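Local coordinates for protein actinorhodin polyketide putative beta-ketoacyl synthase 2 (Streptomyces coelicolor A3, PDB 1TQY) that probably serves as the chain length factor that works with a beta-ketoacyl synthase in assembling the polyketide chain of the antibiotic actinorhodin, at residues 51-55 with 213-219; 221-227 with 367-372; 229-233 with 307-313. All coordinates share one frame; numbering follows the deposited sequence.

Contact 1. Residues 51-55 with 213-219; sequences YPATL and ISTATDP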
loop_
_atom_site.group_PDB
_atom_site.type_symbol
_atom_site.label_atom_id
_atom_site.label_comp_id
_atom_site.label_asym_id
_atom_site.label_seq_id
_atom_site.Cartn_x
_atom_site.Cartn_y
_atom_site.Cartn_z
ATOM N N TYR B 51 12.742 -28.626 2.977
ATOM C CA TYR B 51 11.581 -27.955 3.560
ATOM C C TYR B 51 10.322 -28.794 3.342
ATOM O O TYR B 51 10.255 -29.593 2.408
ATOM C CB TYR B 51 11.395 -26.584 2.913
ATOM C CG TYR B 51 12.581 -25.679 3.080
ATOM C CD1 TYR B 51 12.912 -25.152 4.324
ATOM C CD2 TYR B 51 13.388 -25.360 1.991
ATOM C CE1 TYR B 51 14.021 -24.325 4.472
ATOM C CE2 TYR B 51 14.495 -24.538 2.133
ATOM C CZ TYR B 51 14.807 -24.024 3.372
ATOM O OH TYR B 51 15.891 -23.201 3.504
ATOM N N PRO B 52 9.303 -28.609 4.197
ATOM C CA PRO B 52 8.027 -29.334 4.123
ATOM C C PRO B 52 7.287 -29.154 2.799
ATOM O O PRO B 52 6.812 -30.119 2.211
ATOM C CB PRO B 52 7.220 -28.747 5.280
ATOM C CG PRO B 52 8.258 -28.284 6.236
ATOM C CD PRO B 52 9.323 -27.699 5.353
ATOM N N ALA B 53 7.170 -27.911 2.346
ATOM C CA ALA B 53 6.494 -27.619 1.090
ATOM C C ALA B 53 7.558 -27.589 0.003
ATOM O O ALA B 53 8.652 -27.074 0.227
ATOM C CB ALA B 53 5.789 -26.273 1.177
ATOM N N THR B 54 7.237 -28.126 -1.172
ATOM C CA THR B 54 8.204 -28.182 -2.262
ATOM C C THR B 54 7.665 -27.793 -3.626
ATOM O O THR B 54 8.419 -27.716 -4.596
ATOM C CB THR B 54 8.765 -29.600 -2.407
ATOM O OG1 THR B 54 7.691 -30.488 -2.743
ATOM C CG2 THR B 54 9.404 -30.058 -1.114
ATOM N N LEU B 55 6.365 -27.554 -3.709
ATOM C CA LEU B 55 5.754 -27.210 -4.987
ATOM C C LEU B 55 5.402 -25.735 -5.102
ATOM O O LEU B 55 4.990 -25.115 -4.124
ATOM C CB LEU B 55 4.493 -28.052 -5.195
ATOM C CG LEU B 55 4.646 -29.563 -5.373
ATOM C CD1 LEU B 55 3.271 -30.157 -5.655
ATOM C CD2 LEU B 55 5.591 -29.872 -6.531
ATOM N N ILE B 213 0.080 -23.752 3.267
ATOM C CA ILE B 213 0.717 -24.221 2.048
ATOM C C ILE B 213 0.727 -25.740 1.905
ATOM O O ILE B 213 1.080 -26.460 2.836
ATOM C CB ILE B 213 2.122 -23.642 1.980
ATOM C CG1 ILE B 213 1.980 -22.122 1.810
ATOM C CG2 ILE B 213 2.913 -24.237 0.836
ATOM C CD1 ILE B 213 3.255 -21.424 1.530
ATOM N N SER B 214 0.315 -26.221 0.736
ATOM C CA SER B 214 0.276 -27.649 0.477
ATOM C C SER B 214 1.644 -28.297 0.545
ATOM O O SER B 214 2.629 -27.754 0.037
ATOM C CB SER B 214 -0.331 -27.936 -0.897
ATOM O OG SER B 214 -0.144 -29.298 -1.235
ATOM N N THR B 215 1.706 -29.464 1.179
ATOM C CA THR B 215 2.957 -30.194 1.271
ATOM C C THR B 215 2.923 -31.378 0.304
ATOM O O THR B 215 3.711 -32.308 0.427
ATOM C CB THR B 215 3.225 -30.721 2.702
ATOM O OG1 THR B 215 2.155 -31.583 3.109
ATOM C CG2 THR B 215 3.359 -29.561 3.688
ATOM N N ALA B 216 2.018 -31.339 -0.667
ATOM C CA ALA B 216 1.918 -32.431 -1.642
ATOM C C ALA B 216 3.172 -32.506 -2.520
ATOM O O ALA B 216 3.950 -31.560 -2.564
ATOM C CB ALA B 216 0.685 -32.228 -2.524
ATOM N N THR B 217 3.362 -33.622 -3.220
ATOM C CA THR B 217 4.514 -33.760 -4.110
ATOM C C THR B 217 4.034 -34.006 -5.537
ATOM O O THR B 217 4.822 -33.972 -6.476
ATOM C CB THR B 217 5.457 -34.916 -3.678
ATOM O OG1 THR B 217 4.723 -36.146 -3.615
ATOM C CG2 THR B 217 6.088 -34.615 -2.314
ATOM N N ASP B 218 2.739 -34.264 -5.687
ATOM C CA ASP B 218 2.130 -34.499 -7.000
ATOM C C ASP B 218 1.557 -33.171 -7.479
ATOM O O ASP B 218 0.513 -32.730 -7.005
ATOM C CB ASP B 218 1.008 -35.541 -6.880
ATOM C CG ASP B 218 0.370 -35.882 -8.219
ATOM O OD1 ASP B 218 0.854 -35.403 -9.271
ATOM O OD2 ASP B 218 -0.624 -36.641 -8.222
ATOM N N PRO B 219 2.231 -32.521 -8.436
ATOM C CA PRO B 219 1.815 -31.232 -8.998
ATOM C C PRO B 219 0.381 -31.190 -9.512
ATOM O O PRO B 219 -0.260 -30.146 -9.459
ATOM C CB PRO B 219 2.825 -30.999 -10.118
ATOM C CG PRO B 219 4.040 -31.686 -9.623
ATOM C CD PRO B 219 3.475 -32.983 -9.070
HETATM O O HOH W 1 6.304 -31.372 -0.456
HETATM O O HOH W 2 4.482 -29.078 -1.551
HETATM O O HOH W 3 2.813 -25.718 -2.404
#
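A53 and T215 mark the closest approach of the two backbones, with CA atoms 4.4 Å apart, and from there the chains run in the same direction and spread as they reach L55 and T217. No direct hydrogen bond crosses between 51-55 and 213-219. The polar link is made by three waters instead. Water 2 accepts from T54 N at 2.9 Å and lies within donating distance of both S214 O and A216 O. Water 1 sits among P52 O, T215 O and the T54 hydroxyl, with T54 OG1 2.8 Å away. Water 3 donates to L55 O and S214 O. The carbonyl of S214 is therefore approached by two waters.

Van der Waals contacts lie alongside the waters. One apolar pair joins the methyl CB of A53 to the branch methyl CG2 of I213 at 3.5 Å. P52 turns its carbonyl to T215, and P52 O lies 3.7 Å from T215 CB. L55 gives the largest contact. Its CG is turned beside the backbone N (chi1 -66°), and the chain is extended beyond that (chi2 -176°). CD1 lies 3.5 Å from A216 O, while CD2 makes the other apolar pair, 3.9 Å from P219 CG. The leucine and proline side chains cross at about a right angle. Within 213-219, S214 OG accepts from A216 N at 3.0 Å. This is an ST turn, and it shapes the loop next to the waters.

Y51 OH is hydrogen-bonded to the backbone of another protein chain. Helix 201-208 packs against this contact. W204 NE1 donates to A53 O, and I208 packs on P52 and A53. T54 pairs through its backbone with V43. L55 then opens strand 55-57, the partner of strand 40-42 in a small antiparallel sheet.

Contact 2. Residues 221-227 with 367-372; sequences RAYLPFD and GVTSVP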
loop_
_atom_site.group_PDB
_atom_site.type_symbol
_atom_site.label_atom_id
_atom_site.label_comp_id
_atom_site.label_asym_id
_atom_site.label_seq_id
_atom_site.Cartn_x
_atom_site.Cartn_y
_atom_site.Cartn_z
ATOM N N ARG B 221 -2.067 -32.743 -8.214
ATOM C CA ARG B 221 -3.001 -32.870 -7.100
ATOM C C ARG B 221 -2.520 -32.231 -5.808
ATOM O O ARG B 221 -2.512 -32.868 -4.756
ATOM C CB ARG B 221 -3.299 -34.353 -6.849
ATOM C CG ARG B 221 -3.995 -35.074 -7.990
ATOM C CD ARG B 221 -5.265 -35.732 -7.483
ATOM N NE ARG B 221 -6.414 -34.860 -7.618
ATOM C CZ ARG B 221 -7.559 -35.001 -6.957
ATOM N NH1 ARG B 221 -7.723 -35.993 -6.088
ATOM N NH2 ARG B 221 -8.550 -34.145 -7.181
ATOM N N ALA B 222 -2.143 -30.964 -5.882
ATOM C CA ALA B 222 -1.655 -30.263 -4.703
ATOM C C ALA B 222 -2.517 -29.058 -4.354
ATOM O O ALA B 222 -2.734 -28.748 -3.181
ATOM C CB ALA B 222 -0.209 -29.827 -4.922
ATOM N N TYR B 223 -2.998 -28.373 -5.379
ATOM C CA TYR B 223 -3.829 -27.203 -5.166
ATOM C C TYR B 223 -5.204 -27.562 -5.689
ATOM O O TYR B 223 -5.479 -27.474 -6.883
ATOM C CB TYR B 223 -3.225 -26.002 -5.901
ATOM C CG TYR B 223 -3.963 -24.700 -5.708
ATOM C CD1 TYR B 223 -4.729 -24.458 -4.564
ATOM C CD2 TYR B 223 -3.871 -23.694 -6.665
ATOM C CE1 TYR B 223 -5.386 -23.244 -4.387
ATOM C CE2 TYR B 223 -4.519 -22.483 -6.496
ATOM C CZ TYR B 223 -5.275 -22.262 -5.355
ATOM O OH TYR B 223 -5.910 -21.054 -5.190
ATOM N N LEU B 224 -6.069 -27.970 -4.765
ATOM C CA LEU B 224 -7.406 -28.423 -5.112
ATOM C C LEU B 224 -8.532 -27.678 -4.405
ATOM O O LEU B 224 -9.213 -28.234 -3.549
ATOM C CB LEU B 224 -7.490 -29.925 -4.809
ATOM C CG LEU B 224 -6.395 -30.787 -5.457
ATOM C CD1 LEU B 224 -6.478 -32.219 -4.936
ATOM C CD2 LEU B 224 -6.555 -30.758 -6.966
ATOM N N PRO B 225 -8.750 -26.406 -4.758
ATOM C CA PRO B 225 -9.830 -25.664 -4.099
ATOM C C PRO B 225 -11.215 -26.277 -4.340
ATOM O O PRO B 225 -11.575 -26.599 -5.471
ATOM C CB PRO B 225 -9.696 -24.258 -4.694
ATOM C CG PRO B 225 -9.158 -24.522 -6.071
ATOM C CD PRO B 225 -8.094 -25.579 -5.786
ATOM N N PHE B 226 -11.967 -26.444 -3.257
ATOM C CA PHE B 226 -13.317 -27.008 -3.289
ATOM C C PHE B 226 -13.361 -28.531 -3.455
ATOM O O PHE B 226 -14.440 -29.118 -3.523
ATOM C CB PHE B 226 -14.171 -26.332 -4.378
ATOM C CG PHE B 226 -14.375 -24.849 -4.160
ATOM C CD1 PHE B 226 -13.966 -23.928 -5.117
ATOM C CD2 PHE B 226 -14.934 -24.374 -2.977
ATOM C CE1 PHE B 226 -14.121 -22.554 -4.906
ATOM C CE2 PHE B 226 -15.093 -23.004 -2.754
ATOM C CZ PHE B 226 -14.680 -22.096 -3.715
ATOM N N ASP B 227 -12.195 -29.170 -3.515
ATOM C CA ASP B 227 -12.137 -30.630 -3.630
ATOM C C ASP B 227 -12.081 -31.219 -2.225
ATOM O O ASP B 227 -11.486 -30.622 -1.319
ATOM C CB ASP B 227 -10.886 -31.056 -4.395
ATOM C CG ASP B 227 -10.872 -32.536 -4.706
ATOM O OD1 ASP B 227 -11.155 -32.916 -5.865
ATOM O OD2 ASP B 227 -10.585 -33.327 -3.788
ATOM N N GLY B 367 -7.445 -30.086 -11.928
ATOM C CA GLY B 367 -7.161 -30.875 -10.736
ATOM C C GLY B 367 -8.309 -31.440 -9.918
ATOM O O GLY B 367 -8.359 -32.645 -9.660
ATOM N N VAL B 368 -9.205 -30.558 -9.485
ATOM C CA VAL B 368 -10.365 -30.940 -8.689
ATOM C C VAL B 368 -11.138 -32.050 -9.389
ATOM O O VAL B 368 -11.395 -31.963 -10.590
ATOM C CB VAL B 368 -11.300 -29.724 -8.492
ATOM C CG1 VAL B 368 -12.461 -30.079 -7.561
ATOM C CG2 VAL B 368 -10.501 -28.557 -7.942
ATOM N N THR B 369 -11.497 -33.093 -8.643
ATOM C CA THR B 369 -12.253 -34.210 -9.201
ATOM C C THR B 369 -13.511 -34.505 -8.392
ATOM O O THR B 369 -14.487 -35.004 -8.942
ATOM C CB THR B 369 -11.409 -35.496 -9.260
ATOM O OG1 THR B 369 -10.970 -35.833 -7.938
ATOM C CG2 THR B 369 -10.195 -35.298 -10.160
ATOM N N SER B 370 -13.501 -34.228 -7.088
ATOM C CA SER B 370 -14.713 -34.471 -6.295
ATOM C C SER B 370 -15.037 -33.343 -5.328
ATOM O O SER B 370 -14.339 -33.111 -4.342
ATOM C CB SER B 370 -14.647 -35.816 -5.545
ATOM O OG SER B 370 -13.667 -35.831 -4.528
ATOM N N VAL B 371 -16.116 -32.640 -5.638
ATOM C CA VAL B 371 -16.567 -31.527 -4.827
ATOM C C VAL B 371 -17.627 -31.997 -3.828
ATOM O O VAL B 371 -18.648 -32.566 -4.217
ATOM C CB VAL B 371 -17.162 -30.411 -5.721
ATOM C CG1 VAL B 371 -17.715 -29.281 -4.871
ATOM C CG2 VAL B 371 -16.083 -29.889 -6.667
ATOM N N PRO B 372 -17.378 -31.790 -2.523
ATOM C CA PRO B 372 -18.301 -32.180 -1.454
ATOM C C PRO B 372 -19.672 -31.539 -1.646
ATOM O O PRO B 372 -19.770 -30.338 -1.922
ATOM C CB PRO B 372 -17.623 -31.654 -0.198
ATOM C CG PRO B 372 -16.177 -31.704 -0.539
ATOM C CD PRO B 372 -16.124 -31.250 -1.974
HETATM O O HOH W 4 -10.453 -35.521 -5.307
#
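The guanidinium of R221 lies with one face on L224, whose CD1 is 3.5 Å above the plane and offset toward the rim. G367 and V368 come to its edge, as does water 4. R221 NH2 donates to G367 O at 2.9 Å, and that bond reaches the oxygen from above the carbonyl plane. The arginine chain is bent at chi2 and chi3, which folds its head back over L224. The side chains of R221 and T369 cross at about a right angle.

The carboxylate of D227 is the second flat group. Its CG is anti to the backbone N (chi1 -172°), which brings OD1 to the backbone N-H groups of T369 and S370. T369 N meets OD1 at 2.8 Å, nearly along the C-O axis. S370 N meets the same oxygen at 3.0 Å from above the carboxylate plane, and its bond is almost straight (173°). R221 NH2 adds a longer, more bent salt-bridge contact from the opposite face of the carboxylate. OD1 thus has three donors. OD2 has its own partners: it accepts from R229 N and from water 4, which also accepts from R221 NH1.

D227 closes a type II turn from L224, and D227 N donates to L224 O. P225, F226 and D227 form the PFD sequence that ketosynthases carry shortly before the GEG sequence leading into strand 238-246. Here it ties the loop before that strand to the loop before strand 378-379.

V368 packs against the turn. Its CG2 touches P225 O at 3.3 Å, and its CG1 lies against D227 CB. F226 O is buried and has no hydrogen-bond partner. It faces V371 CA at 3.5 Å, a CA-H...O contact, and P372 CD packs beside it. The F226 side chain leads away to helix 310-324, where it rests on E316 and A317.

Contact 3. Residues 229-233 with 307-313; sequences RAAGY and AGVPELD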
loop_
_atom_site.group_PDB
_atom_site.type_symbol
_atom_site.label_atom_id
_atom_site.label_comp_id
_atom_site.label_asym_id
_atom_site.label_seq_id
_atom_site.Cartn_x
_atom_site.Cartn_y
_atom_site.Cartn_z
ATOM N N ARG B 229 -10.291 -33.375 -1.173
ATOM C CA ARG B 229 -8.900 -33.631 -0.807
ATOM C C ARG B 229 -8.076 -32.335 -0.628
ATOM O O ARG B 229 -6.857 -32.392 -0.478
ATOM C CB ARG B 229 -8.219 -34.530 -1.852
ATOM C CG ARG B 229 -8.790 -35.952 -1.969
ATOM C CD ARG B 229 -8.670 -36.743 -0.662
ATOM N NE ARG B 229 -9.207 -38.101 -0.780
ATOM C CZ ARG B 229 -8.662 -39.069 -1.514
ATOM N NH1 ARG B 229 -7.552 -38.833 -2.201
ATOM N NH2 ARG B 229 -9.225 -40.275 -1.563
ATOM N N ALA B 230 -8.735 -31.176 -0.650
ATOM C CA ALA B 230 -8.038 -29.901 -0.474
ATOM C C ALA B 230 -7.104 -29.996 0.727
ATOM O O ALA B 230 -7.520 -30.418 1.805
ATOM C CB ALA B 230 -9.044 -28.774 -0.249
ATOM N N ALA B 231 -5.847 -29.606 0.551
ATOM C CA ALA B 231 -4.896 -29.669 1.646
ATOM C C ALA B 231 -3.904 -28.510 1.629
ATOM O O ALA B 231 -2.739 -28.682 1.976
ATOM C CB ALA B 231 -4.148 -31.002 1.609
ATOM N N GLY B 232 -4.371 -27.329 1.239
ATOM C CA GLY B 232 -3.496 -26.173 1.201
ATOM C C GLY B 232 -3.319 -25.644 -0.205
ATOM O O GLY B 232 -3.583 -26.355 -1.172
ATOM N N TYR B 233 -2.872 -24.399 -0.335
ATOM C CA TYR B 233 -2.679 -23.830 -1.656
ATOM C C TYR B 233 -1.218 -23.945 -2.055
ATOM O O TYR B 233 -0.344 -24.136 -1.204
ATOM C CB TYR B 233 -3.127 -22.358 -1.679
ATOM C CG TYR B 233 -2.199 -21.387 -0.977
ATOM C CD1 TYR B 233 -1.140 -20.779 -1.662
ATOM C CD2 TYR B 233 -2.391 -21.062 0.371
ATOM C CE1 TYR B 233 -0.301 -19.865 -1.020
ATOM C CE2 TYR B 233 -1.558 -20.156 1.021
ATOM C CZ TYR B 233 -0.514 -19.557 0.320
ATOM O OH TYR B 233 0.296 -18.644 0.954
ATOM N N ALA B 307 -9.516 -20.748 -2.099
ATOM C CA ALA B 307 -8.483 -20.858 -1.068
ATOM C C ALA B 307 -7.702 -22.171 -1.050
ATOM O O ALA B 307 -6.514 -22.181 -0.723
ATOM C CB ALA B 307 -9.102 -20.611 0.300
ATOM N N GLY B 308 -8.361 -23.279 -1.386
ATOM C CA GLY B 308 -7.665 -24.554 -1.379
ATOM C C GLY B 308 -7.481 -25.099 0.027
ATOM O O GLY B 308 -6.884 -26.159 0.221
ATOM N N VAL B 309 -7.977 -24.346 1.008
ATOM C CA VAL B 309 -7.929 -24.727 2.420
ATOM C C VAL B 309 -9.381 -25.038 2.728
ATOM O O VAL B 309 -10.246 -24.185 2.552
ATOM C CB VAL B 309 -7.494 -23.564 3.333
ATOM C CG1 VAL B 309 -7.660 -23.964 4.796
ATOM C CG2 VAL B 309 -6.045 -23.192 3.051
ATOM N N PRO B 310 -9.669 -26.263 3.190
ATOM C CA PRO B 310 -11.031 -26.706 3.514
ATOM C C PRO B 310 -11.951 -25.691 4.190
ATOM O O PRO B 310 -13.006 -25.346 3.655
ATOM C CB PRO B 310 -10.794 -27.933 4.383
ATOM C CG PRO B 310 -9.523 -28.487 3.822
ATOM C CD PRO B 310 -8.677 -27.248 3.651
ATOM N N GLU B 311 -11.550 -25.226 5.367
ATOM C CA GLU B 311 -12.334 -24.274 6.131
ATOM C C GLU B 311 -12.638 -23.000 5.344
ATOM O O GLU B 311 -13.712 -22.415 5.492
ATOM C CB GLU B 311 -11.591 -23.938 7.427
ATOM C CG GLU B 311 -12.354 -23.026 8.365
ATOM C CD GLU B 311 -11.558 -22.638 9.615
ATOM O OE1 GLU B 311 -12.151 -21.999 10.521
ATOM O OE2 GLU B 311 -10.349 -22.964 9.685
ATOM N N LEU B 312 -11.703 -22.581 4.494
ATOM C CA LEU B 312 -11.887 -21.371 3.701
ATOM C C LEU B 312 -12.732 -21.625 2.463
ATOM O O LEU B 312 -13.432 -20.732 2.000
ATOM C CB LEU B 312 -10.527 -20.801 3.286
ATOM C CG LEU B 312 -9.625 -20.314 4.423
ATOM C CD1 LEU B 312 -8.296 -19.826 3.864
ATOM C CD2 LEU B 312 -10.326 -19.183 5.167
ATOM N N ASP B 313 -12.650 -22.834 1.916
ATOM C CA ASP B 313 -13.441 -23.177 0.735
ATOM C C ASP B 313 -14.899 -23.223 1.175
ATOM O O ASP B 313 -15.788 -22.697 0.500
ATOM C CB ASP B 313 -13.032 -24.544 0.159
ATOM C CG ASP B 313 -11.651 -24.530 -0.492
ATOM O OD1 ASP B 313 -11.247 -23.477 -1.034
ATOM O OD2 ASP B 313 -10.978 -25.585 -0.480
#
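D313 faces A230 across the contact, its CB directed toward 229-233 from the first turn of helix 310-324. The first torsion (chi1 -70°) sets CG beside the backbone N and swings the carboxylate back to the start of the helix. OD1 accepts from G308 N at 2.9 Å. That donor comes on the syn side, 20° out of the carboxylate plane. OD2, the other oxygen, lies 3.7 Å from A230 CB and accepts from F226 N. The one carboxylate thus holds both its own loop and the turn that leads into 229-233.

A230 CB also touches G308 O at 3.4 Å. The P310 ring meets the A230 carbonyl, with P310 CG 3.4 Å from A230 O. G308 O is the acceptor of the one direct hydrogen bond between the segments, from G232 N at 3.0 Å. G308 has positive phi, a conformation that favours glycine. Beyond G232, Y233 rests its CB 3.5 Å from A307 O. Its ring leads away, and its hydroxyl bonds to that of Y342.

V309 is the N-cap residue of the helix, and V309 O accepts from D313 N at 2.8 Å. A307, G308 and V309 probably occupy the last three positions of the HGTGT motif of ketosynthases, with D313 at the aspartate beyond it.

Overall arrangement
The three contacts share one long loop between helix 201-208 and strand 238-246, which gives 213-219, 221-227 and 229-233 in turn. Contacts 2 and 3 are closest, with centres about 9 Å apart, and contact 3 is nested in the chain loop that contact 2 closes. They touch where Y223 CD1 packs 3.6 Å from Y233 CA. Contact 1 lies about 15 Å from contact 2 and 14 Å from contact 3, centre to centre. It meets contact 3 where S214 N probably bonds to Y233 O, 2.9 Å away, and meets contact 2 through A222. The sodium ion bound by P21 and Q58 is about 10 Å from the P219 side chain in contact 1.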